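Long-range contacts in siroheme decarboxylase (Hydrogenobacter thermophilus, PDB 4CH7), which decarboxylates siroheme to didecarboxysiroheme, by way of the monodecarboxylated intermediate in all likelihood, on the pathway to heme d1: residues 20-25 with 188-193; 173-178 with 197-202; 96-101 with 305-310; 232-237 with 278-283. One frame throughout, in Å; residues are numbered along the deposited sequence.

Overall arrangement
The four contacts fall into two pairs about 40 Å or more apart, centre to centre, on opposite sides of the chain's centre. Contacts 1 and 2 belong to the helix-turn-helix part: contact 1, partly buried, joins the two helix-turn-helix domains, while contact 2 is a surface contact within the second. They meet where R188 forms a salt bridge with E201. Contacts 3 and 4, also partly buried, belong to the eight-stranded barrel and share its sheet, since strand 303-314 runs beside strand 233-239; contact 3 links the two AsnC-like domains and contact 4 lies within the second. Apolar side chains dominate contacts 1 and 2, whereas backbone hydrogen bonds carry contacts 3 and 4.

Contact 1. Residues 20-25 with 188-193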
loop_
_atom_site.group_PDB
_atom_site.type_symbol
_atom_site.label_atom_id
_atom_site.label_comp_id
_atom_site.label_asym_id
_atom_site.label_seq_id
_atom_site.Cartn_x
_atom_site.Cartn_y
_atom_site.Cartn_z
ATOM N N LYS A 20 14.224 19.898 12.994
ATOM C CA LYS A 20 14.541 19.247 14.260
ATOM C C LYS A 20 13.343 19.235 15.205
ATOM O O LYS A 20 13.137 18.271 15.942
ATOM C CB LYS A 20 15.736 19.920 14.930
ATOM C CG LYS A 20 17.020 19.835 14.117
ATOM C CD LYS A 20 18.178 20.485 14.852
ATOM C CE LYS A 20 19.447 20.438 14.016
ATOM N NZ LYS A 20 20.574 21.138 14.689
ATOM N N GLU A 21 12.554 20.305 15.178
ATOM C CA GLU A 21 11.378 20.416 16.038
ATOM C C GLU A 21 10.123 20.715 15.221
ATOM O O GLU A 21 9.619 21.840 15.238
ATOM C CB GLU A 21 11.591 21.495 17.106
ATOM C CG GLU A 21 12.821 21.271 17.979
ATOM C CD GLU A 21 13.041 22.379 18.991
ATOM O OE1 GLU A 21 12.102 23.163 19.236
ATOM O OE2 GLU A 21 14.155 22.459 19.545
ATOM N N PRO A 22 9.601 19.695 14.517
ATOM C CA PRO A 22 8.457 19.866 13.613
ATOM C C PRO A 22 7.162 20.165 14.355
ATOM O O PRO A 22 6.294 20.840 13.807
ATOM C CB PRO A 22 8.366 18.509 12.907
ATOM C CG PRO A 22 8.955 17.534 13.882
ATOM C CD PRO A 22 10.056 18.292 14.575
ATOM N N PHE A 23 7.034 19.670 15.582
ATOM C CA PHE A 23 5.832 19.909 16.371
ATOM C C PHE A 23 5.836 21.301 17.000
ATOM O O PHE A 23 4.786 21.830 17.359
ATOM C CB PHE A 23 5.668 18.830 17.441
ATOM C CG PHE A 23 5.468 17.451 16.881
ATOM C CD1 PHE A 23 4.373 17.170 16.074
ATOM C CD2 PHE A 23 6.368 16.434 17.168
ATOM C CE1 PHE A 23 4.182 15.897 15.551
ATOM C CE2 PHE A 23 6.185 15.158 16.653
ATOM C CZ PHE A 23 5.090 14.890 15.843
ATOM N N SER A 24 7.021 21.886 17.135
ATOM C CA SER A 24 7.139 23.279 17.548
ATOM C C SER A 24 6.569 24.163 16.441
ATOM O O SER A 24 5.839 25.123 16.702
ATOM C CB SER A 24 8.605 23.630 17.818
ATOM O OG SER A 24 8.725 24.857 18.512
ATOM N N VAL A 25 6.899 23.811 15.200
ATOM C CA VAL A 25 6.406 24.521 14.023
ATOM C C VAL A 25 4.889 24.377 13.873
ATOM O O VAL A 25 4.190 25.364 13.646
ATOM C CB VAL A 25 7.101 24.025 12.740
ATOM C CG1 VAL A 25 6.517 24.706 11.514
ATOM C CG2 VAL A 25 8.596 24.269 12.820
ATOM N N ARG A 188 11.958 16.329 19.867
ATOM C CA ARG A 188 13.034 16.068 18.917
ATOM C C ARG A 188 12.902 14.666 18.332
ATOM O O ARG A 188 13.666 13.767 18.689
ATOM C CB ARG A 188 14.392 16.234 19.600
ATOM C CG ARG A 188 14.628 17.626 20.160
ATOM C CD ARG A 188 15.224 18.554 19.114
ATOM N NE ARG A 188 16.607 18.193 18.820
ATOM C CZ ARG A 188 17.651 18.624 19.520
ATOM N NH1 ARG A 188 17.472 19.436 20.553
ATOM N NH2 ARG A 188 18.879 18.246 19.191
ATOM N N PRO A 189 11.942 14.484 17.407
ATOM C CA PRO A 189 11.569 13.157 16.897
ATOM C C PRO A 189 12.563 12.550 15.909
ATOM O O PRO A 189 12.364 11.411 15.489
ATOM C CB PRO A 189 10.233 13.421 16.197
ATOM C CG PRO A 189 10.328 14.851 15.745
ATOM C CD PRO A 189 11.132 15.561 16.802
ATOM N N PHE A 190 13.603 13.291 15.539
ATOM C CA PHE A 190 14.630 12.761 14.650
ATOM C C PHE A 190 15.906 12.426 15.416
ATOM O O PHE A 190 16.826 11.816 14.867
ATOM C CB PHE A 190 14.955 13.767 13.544
ATOM C CG PHE A 190 13.837 13.981 12.566
ATOM C CD1 PHE A 190 13.605 13.063 11.554
ATOM C CD2 PHE A 190 13.029 15.108 12.650
ATOM C CE1 PHE A 190 12.573 13.253 10.643
ATOM C CE2 PHE A 190 11.994 15.310 11.744
ATOM C CZ PHE A 190 11.768 14.381 10.737
ATOM N N LEU A 191 15.955 12.826 16.684
ATOM C CA LEU A 191 17.167 12.695 17.493
ATOM C C LEU A 191 17.585 11.247 17.749
ATOM O O LEU A 191 18.724 10.871 17.470
ATOM C CB LEU A 191 17.019 13.436 18.822
ATOM C CG LEU A 191 18.274 13.417 19.695
ATOM C CD1 LEU A 191 19.455 13.967 18.916
ATOM C CD2 LEU A 191 18.068 14.201 20.981
ATOM N N GLU A 192 16.674 10.444 18.293
ATOM C CA GLU A 192 16.976 9.044 18.578
ATOM C C GLU A 192 17.346 8.267 17.320
ATOM O O GLU A 192 18.269 7.449 17.341
ATOM C CB GLU A 192 15.814 8.362 19.304
ATOM C CG GLU A 192 15.854 8.527 20.816
ATOM C CD GLU A 192 17.215 8.198 21.402
ATOM O OE1 GLU A 192 17.797 7.156 21.035
ATOM O OE2 GLU A 192 17.707 8.990 22.231
ATOM N N TYR A 193 16.627 8.531 16.232
ATOM C CA TYR A 193 16.946 7.952 14.929
ATOM C C TYR A 193 18.379 8.286 14.532
ATOM O O TYR A 193 19.135 7.419 14.097
ATOM C CB TYR A 193 15.997 8.495 13.857
ATOM C CG TYR A 193 14.582 7.957 13.918
ATOM C CD1 TYR A 193 14.299 6.752 14.545
ATOM C CD2 TYR A 193 13.530 8.656 13.339
ATOM C CE1 TYR A 193 13.008 6.261 14.597
ATOM C CE2 TYR A 193 12.236 8.170 13.387
ATOM C CZ TYR A 193 11.982 6.973 14.018
ATOM O OH TYR A 193 10.696 6.485 14.068
HETATM O O HOH W 1 14.535 16.040 15.923
#
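P22 packs its CG and CD against the CG of P189, with P22 CG 3.5 Å from P189 CG. Proline suits both places: it is compact, rigid and apolar, and it has no N-H to leave without an acceptor in a buried spot. A phenylalanine follows each proline and packs on the proline across the contact. P22 CG lies 4.3 Å from F190 CE2, and F23 CE2 lies 4.3 Å from P189 CG, both approaches being oblique to the ring, so the two halves play near-equivalent parts. Beside this apolar patch a water bridges the backbones, donating to K20 O at 2.6 Å and accepting from F190 N at 2.9 Å; it sits in the plane of the F190 ring, at its edge. On the more exposed side E21 meets R188 through methylene groups, E21 CG being 3.8 Å from R188 CD. R188 bends at chi2 (-87°) and again at chi3 (-71°). The two flat groups end up with 19° between their planes, but E21 OE2 lies well out of the guanidinium plane, 4.6 Å from R188 NH1, so the pair probably feels charge attraction alone; R188 forms its salt bridge with E201. With E21 and R188 in the same backbone conformation, each ahead of Pro-Phe near a helix start, the arrangement is that of two related helix-turn-helix domains packed through equivalent turns.

Contact 2. Residues 173-178 with 197-202; sequences KRIVSI and LRMSEE
I175 and L197 make the nearest backbone approach, 7.3 Å between their CA atoms, where helix 170-179 passes the turn that leaves helix 191-196 at R198 in a Schellman motif and enters helix 201-213 after the N-cap S200. L197 carries the contact, its branched end touching three residues of the helix. I178 meets it head-on: its CG1 stands between the backbone N and the carbonyl carbon (chi1 78°), and this brings I178 CD1 within 3.6 Å of L197 CG. I175 runs across L197 at about a right angle, I175 CG1 touching L197 CD1 at 3.8 Å. The other branch, L197 CD2, rests 4.2 Å from R174 CB, so the arginine offers only its aliphatic base here. M199, a selenomethionine, extends the patch more loosely, M199 CE lying 4.4 Å from I175 CD1. An alanine at L197 lacks both methyl branches, and a gap would probably open between I178 CD1 and I175 CG1, with the turn less firmly seated on the helix. K207 and L208 of helix 201-213 also pack on I175, and Y193 packs on I178. The three helices form the core of the second helix-turn-helix domain. No hydrogen bond crosses between the segments. The contact is apolar, mostly leucine against isoleucine, which suggests that shape and fit rather than directional bonds position the turn here.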
loop_
_atom_site.group_PDB
_atom_site.type_symbol
_atom_site.label_atom_id
_atom_site.label_comp_id
_atom_site.label_asym_id
_atom_site.label_seq_id
_atom_site.Cartn_x
_atom_site.Cartn_y
_atom_site.Cartn_z
ATOM N N LYS A 173 18.948 2.444 3.082
ATOM C CA LYS A 173 18.141 1.294 3.478
ATOM C C LYS A 173 17.947 1.267 4.990
ATOM O O LYS A 173 16.836 1.053 5.474
ATOM C CB LYS A 173 18.792 -0.010 3.017
ATOM C CG LYS A 173 18.687 -0.279 1.523
ATOM C CD LYS A 173 19.164 -1.688 1.198
ATOM C CE LYS A 173 19.129 -1.963 -0.297
ATOM N NZ LYS A 173 19.566 -3.355 -0.618
ATOM N N ARG A 174 19.035 1.482 5.727
ATOM C CA ARG A 174 18.982 1.547 7.187
ATOM C C ARG A 174 18.111 2.714 7.646
ATOM O O ARG A 174 17.327 2.581 8.587
ATOM C CB ARG A 174 20.387 1.699 7.775
ATOM C CG ARG A 174 21.295 0.495 7.588
ATOM C CD ARG A 174 22.539 0.612 8.463
ATOM N NE ARG A 174 23.257 1.866 8.248
ATOM C CZ ARG A 174 24.252 2.019 7.379
ATOM N NH1 ARG A 174 24.654 0.997 6.639
ATOM N NH2 ARG A 174 24.851 3.195 7.250
ATOM N N ILE A 175 18.264 3.855 6.979
ATOM C CA ILE A 175 17.451 5.039 7.254
ATOM C C ILE A 175 15.964 4.718 7.120
ATOM O O ILE A 175 15.189 4.944 8.048
ATOM C CB ILE A 175 17.817 6.209 6.314
ATOM C CG1 ILE A 175 19.174 6.804 6.691
ATOM C CG2 ILE A 175 16.750 7.290 6.361
ATOM C CD1 ILE A 175 19.619 7.938 5.784
ATOM N N VAL A 176 15.577 4.188 5.961
ATOM C CA VAL A 176 14.204 3.746 5.727
ATOM C C VAL A 176 13.783 2.698 6.756
ATOM O O VAL A 176 12.679 2.758 7.298
ATOM C CB VAL A 176 14.031 3.178 4.305
ATOM C CG1 VAL A 176 12.662 2.541 4.144
ATOM C CG2 VAL A 176 14.226 4.271 3.270
ATOM N N SER A 177 14.681 1.754 7.029
ATOM C CA SER A 177 14.418 0.661 7.963
ATOM C C SER A 177 13.965 1.130 9.347
ATOM O O SER A 177 12.968 0.638 9.881
ATOM C CB SER A 177 15.657 -0.226 8.096
ATOM O OG SER A 177 15.492 -1.178 9.129
ATOM N N ILE A 178 14.690 2.090 9.916
ATOM C CA ILE A 178 14.430 2.530 11.285
ATOM C C ILE A 178 13.443 3.696 11.398
ATOM O O ILE A 178 12.922 3.962 12.481
ATOM C CB ILE A 178 15.732 2.916 12.022
ATOM C CG1 ILE A 178 16.209 4.306 11.593
ATOM C CG2 ILE A 178 16.819 1.872 11.794
ATOM C CD1 ILE A 178 17.048 5.000 12.642
ATOM N N LEU A 197 21.636 5.917 13.960
ATOM C CA LEU A 197 22.317 5.935 12.671
ATOM C C LEU A 197 23.742 6.465 12.789
ATOM O O LEU A 197 24.447 6.578 11.785
ATOM C CB LEU A 197 21.521 6.759 11.657
ATOM C CG LEU A 197 20.178 6.137 11.284
ATOM C CD1 LEU A 197 19.320 7.097 10.481
ATOM C CD2 LEU A 197 20.394 4.846 10.521
ATOM N N ARG A 198 24.155 6.776 14.018
ATOM C CA ARG A 198 25.493 7.294 14.299
ATOM C C ARG A 198 25.788 8.579 13.531
ATOM O O ARG A 198 26.908 8.786 13.058
ATOM C CB ARG A 198 26.559 6.241 13.984
ATOM C CG ARG A 198 26.370 4.919 14.716
ATOM C CD ARG A 198 26.630 5.068 16.207
ATOM N NE ARG A 198 26.739 3.768 16.861
ATOM C CZ ARG A 198 25.752 3.176 17.523
ATOM N NH1 ARG A 198 24.573 3.772 17.638
ATOM N NH2 ARG A 198 25.944 1.986 18.080
HETATM N N MSE A 199 24.778 9.436 13.402
HETATM C CA MSE A 199 24.945 10.710 12.718
HETATM C C MSE A 199 24.198 11.814 13.457
HETATM O O MSE A 199 23.443 11.545 14.393
HETATM C CB MSE A 199 24.479 10.611 11.258
HETATM C CG MSE A 199 23.011 10.244 11.070
HETATM SE SE MSE A 199 22.430 10.300 9.209
HETATM C CE MSE A 199 22.938 8.520 8.656
ATOM N N SER A 200 24.423 13.057 13.044
ATOM C CA SER A 200 23.711 14.184 13.628
ATOM C C SER A 200 22.295 14.239 13.069
ATOM O O SER A 200 21.988 13.579 12.072
ATOM C CB SER A 200 24.441 15.491 13.329
ATOM O OG SER A 200 24.331 15.836 11.960
ATOM N N GLU A 201 21.428 15.007 13.725
ATOM C CA GLU A 201 20.085 15.245 13.214
ATOM C C GLU A 201 20.184 15.958 11.875
ATOM O O GLU A 201 19.439 15.661 10.943
ATOM C CB GLU A 201 19.285 16.117 14.182
ATOM C CG GLU A 201 18.835 15.436 15.461
ATOM C CD GLU A 201 18.311 16.427 16.479
ATOM O OE1 GLU A 201 19.140 17.094 17.128
ATOM O OE2 GLU A 201 17.076 16.542 16.626
ATOM N N GLU A 202 21.111 16.909 11.801
ATOM C CA GLU A 202 21.316 17.708 10.601
ATOM C C GLU A 202 21.668 16.821 9.412
ATOM O O GLU A 202 21.180 17.036 8.302
ATOM C CB GLU A 202 22.420 18.744 10.835
ATOM C CG GLU A 202 22.581 19.754 9.704
ATOM C CD GLU A 202 23.722 20.722 9.938
ATOM O OE1 GLU A 202 23.552 21.666 10.733
ATOM O OE2 GLU A 202 24.791 20.534 9.322
#

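Contact 3. Residues 96-101 with 305-310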
loop_
_atom_site.group_PDB
_atom_site.type_symbol
_atom_site.label_atom_id
_atom_site.label_comp_id
_atom_site.label_asym_id
_atom_site.label_seq_id
_atom_site.Cartn_x
_atom_site.Cartn_y
_atom_site.Cartn_z
ATOM N N GLU A 96 -9.828 -13.677 -0.517
ATOM C CA GLU A 96 -10.585 -14.614 -1.327
ATOM C C GLU A 96 -11.626 -13.809 -2.084
ATOM O O GLU A 96 -12.363 -13.020 -1.488
ATOM C CB GLU A 96 -11.269 -15.669 -0.467
ATOM C CG GLU A 96 -12.206 -16.567 -1.260
ATOM C CD GLU A 96 -12.904 -17.590 -0.396
ATOM O OE1 GLU A 96 -12.454 -17.812 0.745
ATOM O OE2 GLU A 96 -13.901 -18.173 -0.862
ATOM N N ARG A 97 -11.678 -13.997 -3.398
ATOM C CA ARG A 97 -12.593 -13.222 -4.224
ATOM C C ARG A 97 -13.465 -14.093 -5.119
ATOM O O ARG A 97 -13.141 -15.250 -5.390
ATOM C CB ARG A 97 -11.829 -12.182 -5.048
ATOM C CG ARG A 97 -11.074 -11.172 -4.196
ATOM C CD ARG A 97 -10.499 -10.027 -5.013
ATOM N NE ARG A 97 -9.779 -9.080 -4.166
ATOM C CZ ARG A 97 -10.361 -8.097 -3.488
ATOM N NH1 ARG A 97 -11.675 -7.929 -3.556
ATOM N NH2 ARG A 97 -9.634 -7.281 -2.738
ATOM N N THR A 98 -14.582 -13.524 -5.561
ATOM C CA THR A 98 -15.512 -14.217 -6.444
ATOM C C THR A 98 -15.057 -14.094 -7.895
ATOM O O THR A 98 -15.375 -13.116 -8.579
ATOM C CB THR A 98 -16.938 -13.652 -6.312
ATOM O OG1 THR A 98 -16.976 -12.316 -6.830
ATOM C CG2 THR A 98 -17.370 -13.635 -4.854
ATOM N N HIS A 99 -14.307 -15.093 -8.352
ATOM C CA HIS A 99 -13.745 -15.112 -9.699
ATOM C C HIS A 99 -13.075 -16.466 -9.911
ATOM O O HIS A 99 -12.789 -17.172 -8.943
ATOM C CB HIS A 99 -12.714 -13.990 -9.862
ATOM C CG HIS A 99 -12.350 -13.694 -11.284
ATOM N ND1 HIS A 99 -11.245 -14.240 -11.902
ATOM C CD2 HIS A 99 -12.933 -12.888 -12.205
ATOM C CE1 HIS A 99 -11.170 -13.793 -13.144
ATOM N NE2 HIS A 99 -12.183 -12.971 -13.351
ATOM N N ASP A 100 -12.829 -16.831 -11.168
ATOM C CA ASP A 100 -12.121 -18.074 -11.473
ATOM C C ASP A 100 -10.759 -18.083 -10.782
ATOM O O ASP A 100 -10.310 -19.113 -10.273
ATOM C CB ASP A 100 -11.973 -18.265 -12.983
ATOM C CG ASP A 100 -13.231 -18.816 -13.627
ATOM O OD1 ASP A 100 -14.341 -18.425 -13.208
ATOM O OD2 ASP A 100 -13.108 -19.649 -14.552
ATOM N N PHE A 101 -10.112 -16.923 -10.763
ATOM C CA PHE A 101 -9.000 -16.695 -9.853
ATOM C C PHE A 101 -9.594 -16.236 -8.527
ATOM O O PHE A 101 -10.068 -15.106 -8.406
ATOM C CB PHE A 101 -8.034 -15.652 -10.417
ATOM C CG PHE A 101 -7.349 -16.082 -11.685
ATOM C CD1 PHE A 101 -6.175 -16.823 -11.637
ATOM C CD2 PHE A 101 -7.875 -15.744 -12.924
ATOM C CE1 PHE A 101 -5.539 -17.223 -12.803
ATOM C CE2 PHE A 101 -7.246 -16.138 -14.095
ATOM C CZ PHE A 101 -6.076 -16.880 -14.034
ATOM N N LEU A 305 -17.222 -8.111 -11.260
ATOM C CA LEU A 305 -17.211 -7.745 -9.850
ATOM C C LEU A 305 -16.587 -8.858 -9.017
ATOM O O LEU A 305 -17.182 -9.924 -8.840
ATOM C CB LEU A 305 -18.627 -7.433 -9.359
ATOM C CG LEU A 305 -19.298 -6.217 -10.000
ATOM C CD1 LEU A 305 -20.682 -5.972 -9.412
ATOM C CD2 LEU A 305 -18.426 -4.988 -9.844
ATOM N N LEU A 306 -15.381 -8.607 -8.519
ATOM C CA LEU A 306 -14.675 -9.587 -7.708
ATOM C C LEU A 306 -14.868 -9.267 -6.229
ATOM O O LEU A 306 -14.068 -8.548 -5.628
ATOM C CB LEU A 306 -13.185 -9.629 -8.068
ATOM C CG LEU A 306 -12.790 -10.275 -9.404
ATOM C CD1 LEU A 306 -13.122 -9.384 -10.592
ATOM C CD2 LEU A 306 -11.315 -10.636 -9.410
ATOM N N PHE A 307 -15.938 -9.806 -5.652
ATOM C CA PHE A 307 -16.283 -9.530 -4.262
ATOM C C PHE A 307 -15.306 -10.165 -3.283
ATOM O O PHE A 307 -14.917 -11.321 -3.440
ATOM C CB PHE A 307 -17.703 -10.017 -3.959
ATOM C CG PHE A 307 -18.777 -9.244 -4.672
ATOM C CD1 PHE A 307 -19.331 -8.113 -4.093
ATOM C CD2 PHE A 307 -19.239 -9.653 -5.917
ATOM C CE1 PHE A 307 -20.323 -7.394 -4.743
ATOM C CE2 PHE A 307 -20.232 -8.940 -6.574
ATOM C CZ PHE A 307 -20.773 -7.808 -5.984
ATOM N N SER A 308 -14.914 -9.397 -2.271
ATOM C CA SER A 308 -14.083 -9.913 -1.190
ATOM C C SER A 308 -14.947 -10.712 -0.219
ATOM O O SER A 308 -15.778 -10.145 0.489
ATOM C CB SER A 308 -13.382 -8.762 -0.463
ATOM O OG SER A 308 -12.943 -9.156 0.825
ATOM N N THR A 309 -14.763 -12.029 -0.200
ATOM C CA THR A 309 -15.553 -12.896 0.672
ATOM C C THR A 309 -14.753 -13.367 1.884
ATOM O O THR A 309 -15.306 -13.971 2.805
ATOM C CB THR A 309 -16.127 -14.106 -0.094
ATOM O OG1 THR A 309 -15.071 -14.797 -0.774
ATOM C CG2 THR A 309 -17.157 -13.644 -1.113
ATOM N N ARG A 310 -13.452 -13.083 1.870
ATOM C CA ARG A 310 -12.570 -13.371 3.001
ATOM C C ARG A 310 -11.363 -12.437 3.022
ATOM O O ARG A 310 -10.846 -12.053 1.970
ATOM C CB ARG A 310 -12.080 -14.824 2.976
ATOM C CG ARG A 310 -12.998 -15.824 3.656
ATOM C CD ARG A 310 -12.236 -17.032 4.187
ATOM N NE ARG A 310 -11.397 -16.691 5.334
ATOM C CZ ARG A 310 -10.848 -17.584 6.151
ATOM N NH1 ARG A 310 -11.045 -18.880 5.951
ATOM N NH2 ARG A 310 -10.096 -17.183 7.167
#
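E96 begins the backbone bonding, giving its N-H to R310 O at 3.1 Å and receiving T309 N on its own carbonyl oxygen at 2.9 Å. T98 N bonds to F307 O at 3.1 Å. T309 and R310 both face E96, a classic beta bulge in this antiparallel pairing. Strand 91-97 belongs to the first AsnC-like domain and strand 303-314 to the second, so the pairing is one of the seams by which one chain closes an eight-stranded barrel.

Side chains also bond to backbone. R97 is extended from CG to NE (chi3 -180°), which carries R97 NH1 to L306 O at 3.2 Å, the oxygen lying at the guanidinium edge. L306 O also receives M236 N from the next strand. A leucine in place of R97 has no N-H to give, and L306 O would probably be left with the M236 bond alone. The R97 side chain is about 7 Å from that of H93, the inferred active-site residue. T98 turns its hydroxyl into the crowded position between backbone N and carbonyl carbon, where T98 OG1 accepts F307 N at 3.0 Å and lies in the plane of the F307 ring, at its edge.

Apolar and charged contacts flank these bonds. H99 lays CB and its ring obliquely against L306, H99 CB being 3.7 Å from L306 CD2. R310 runs its methylenes past E96, with R310 CD 3.5 Å from E96 OE1; the salt bridge of that carboxylate is with R75.

Contact 4. Residues 232-237 with 278-283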
loop_
_atom_site.group_PDB
_atom_site.type_symbol
_atom_site.label_atom_id
_atom_site.label_comp_id
_atom_site.label_asym_id
_atom_site.label_seq_id
_atom_site.Cartn_x
_atom_site.Cartn_y
_atom_site.Cartn_z
ATOM N N VAL A 232 -19.642 -3.277 4.876
ATOM C CA VAL A 232 -20.111 -4.659 4.865
ATOM C C VAL A 232 -19.570 -5.379 3.637
ATOM O O VAL A 232 -18.591 -6.118 3.721
ATOM C CB VAL A 232 -21.651 -4.732 4.840
ATOM C CG1 VAL A 232 -22.124 -6.175 4.962
ATOM C CG2 VAL A 232 -22.239 -3.885 5.958
ATOM N N ALA A 233 -20.212 -5.153 2.496
ATOM C CA ALA A 233 -19.798 -5.780 1.246
ATOM C C ALA A 233 -18.698 -4.980 0.559
ATOM O O ALA A 233 -18.715 -3.749 0.561
ATOM C CB ALA A 233 -20.986 -5.948 0.316
ATOM N N ASN A 234 -17.744 -5.691 -0.033
ATOM C CA ASN A 234 -16.659 -5.056 -0.764
ATOM C C ASN A 234 -16.348 -5.817 -2.043
ATOM O O ASN A 234 -16.505 -7.038 -2.103
ATOM C CB ASN A 234 -15.404 -4.966 0.108
ATOM C CG ASN A 234 -15.588 -4.056 1.304
ATOM O OD1 ASN A 234 -15.288 -2.865 1.242
ATOM N ND2 ASN A 234 -16.085 -4.611 2.403
ATOM N N ALA A 235 -15.913 -5.095 -3.068
ATOM C CA ALA A 235 -15.564 -5.722 -4.333
ATOM C C ALA A 235 -14.507 -4.930 -5.075
ATOM O O ALA A 235 -14.522 -3.696 -5.081
ATOM C CB ALA A 235 -16.795 -5.891 -5.207
HETATM N N MSE A 236 -13.582 -5.657 -5.688
HETATM C CA MSE A 236 -12.700 -5.075 -6.681
HETATM C C MSE A 236 -13.434 -5.151 -8.008
HETATM O O MSE A 236 -13.632 -6.239 -8.550
HETATM C CB MSE A 236 -11.381 -5.848 -6.754
HETATM C CG MSE A 236 -10.594 -5.643 -8.040
HETATM SE SE MSE A 236 -8.952 -6.679 -8.054
HETATM C CE MSE A 236 -8.117 -5.894 -6.489
ATOM N N SER A 237 -13.880 -4.005 -8.510
ATOM C CA SER A 237 -14.503 -3.962 -9.824
ATOM C C SER A 237 -13.407 -3.783 -10.866
ATOM O O SER A 237 -12.551 -2.907 -10.732
ATOM C CB SER A 237 -15.516 -2.823 -9.913
ATOM O OG SER A 237 -14.871 -1.566 -9.897
HETATM N N MSE A 278 -12.019 -0.110 -6.532
HETATM C CA MSE A 278 -12.491 -0.721 -5.299
HETATM C C MSE A 278 -13.877 -0.198 -4.955
HETATM O O MSE A 278 -14.067 1.000 -4.749
HETATM C CB MSE A 278 -11.531 -0.434 -4.145
HETATM C CG MSE A 278 -10.096 -0.890 -4.375
HETATM SE SE MSE A 278 -9.938 -2.740 -4.953
HETATM C CE MSE A 278 -9.666 -2.421 -6.846
HETATM N N MSE A 279 -14.848 -1.102 -4.909
HETATM C CA MSE A 279 -16.199 -0.730 -4.520
HETATM C C MSE A 279 -16.541 -1.295 -3.147
HETATM O O MSE A 279 -15.986 -2.311 -2.716
HETATM C CB MSE A 279 -17.224 -1.197 -5.557
HETATM C CG MSE A 279 -17.241 -0.390 -6.851
HETATM SE SE MSE A 279 -18.385 -1.195 -8.193
HETATM C CE MSE A 279 -18.149 0.091 -9.620
ATOM N N HIS A 280 -17.448 -0.616 -2.458
ATOM C CA HIS A 280 -17.983 -1.105 -1.199
ATOM C C HIS A 280 -19.440 -0.690 -1.103
ATOM O O HIS A 280 -19.853 0.302 -1.706
ATOM C CB HIS A 280 -17.188 -0.562 -0.005
ATOM C CG HIS A 280 -17.086 0.930 0.029
ATOM N ND1 HIS A 280 -15.886 1.598 -0.070
ATOM C CD2 HIS A 280 -18.038 1.888 0.157
ATOM C CE1 HIS A 280 -16.101 2.902 -0.008
ATOM N NE2 HIS A 280 -17.399 3.102 0.127
ATOM N N GLY A 281 -20.219 -1.466 -0.364
ATOM C CA GLY A 281 -21.618 -1.157 -0.154
ATOM C C GLY A 281 -22.096 -1.870 1.089
ATOM O O GLY A 281 -21.327 -2.581 1.737
ATOM N N LYS A 282 -23.363 -1.679 1.429
ATOM C CA LYS A 282 -23.948 -2.385 2.558
ATOM C C LYS A 282 -24.705 -3.603 2.040
ATOM O O LYS A 282 -25.744 -3.988 2.578
ATOM C CB LYS A 282 -24.839 -1.446 3.370
ATOM C CG LYS A 282 -24.048 -0.309 4.015
ATOM C CD LYS A 282 -24.914 0.894 4.361
ATOM C CE LYS A 282 -25.738 0.668 5.614
ATOM N NZ LYS A 282 -26.443 1.912 6.034
ATOM N N GLY A 283 -24.149 -4.207 0.990
ATOM C CA GLY A 283 -24.729 -5.367 0.337
ATOM C C GLY A 283 -24.139 -5.563 -1.051
ATOM O O GLY A 283 -23.790 -4.589 -1.720
#
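M279, a selenomethionine, meets A235 and S237 along its whole length. Its CB lies 3.7 Å from A235 O, the same carbonyl oxygen that accepts M279 N at 2.6 Å. One atom further out, M279 CG sits 4.0 Å from S237 OG. The chain then runs straight (chi3 180°), so that M279 SE passes 3.7 Å from S237 CB, and M279 CE ends 3.7 Å from S237 OG, a hydroxyl already hydrogen-bonded to A277 O. A long, flexible, unbranched chain suits this place, because it fills the layer between the sheet and I287 and I294 of helix 284-297. The small A233 and A235 share its face, where G281 adds no side chain and A233 CB can come close to G283.

On the other face M236 and M278, also selenomethionines, lie side by side and point the same way, M278 CE touching M236 CG at 3.6 Å; M236 is about 8 Å from H93, the inferred active-site residue, side chain to side chain. On that face too N234 OD1 rests 3.2 Å from H280 CB, while the H280 ring leads off to stack with Y231. Hydrogen-bonded pairs (A233 with G281, A235 with M279) alternate with non-hydrogen-bonded ones. With strand 303-314 beside 233-239 and strand 259-264 beside 275-281, this is the central antiparallel pairing of a ferredoxin-like beta-alpha-beta-beta-alpha-beta domain, the fold of AsnC-like ligand-binding domains.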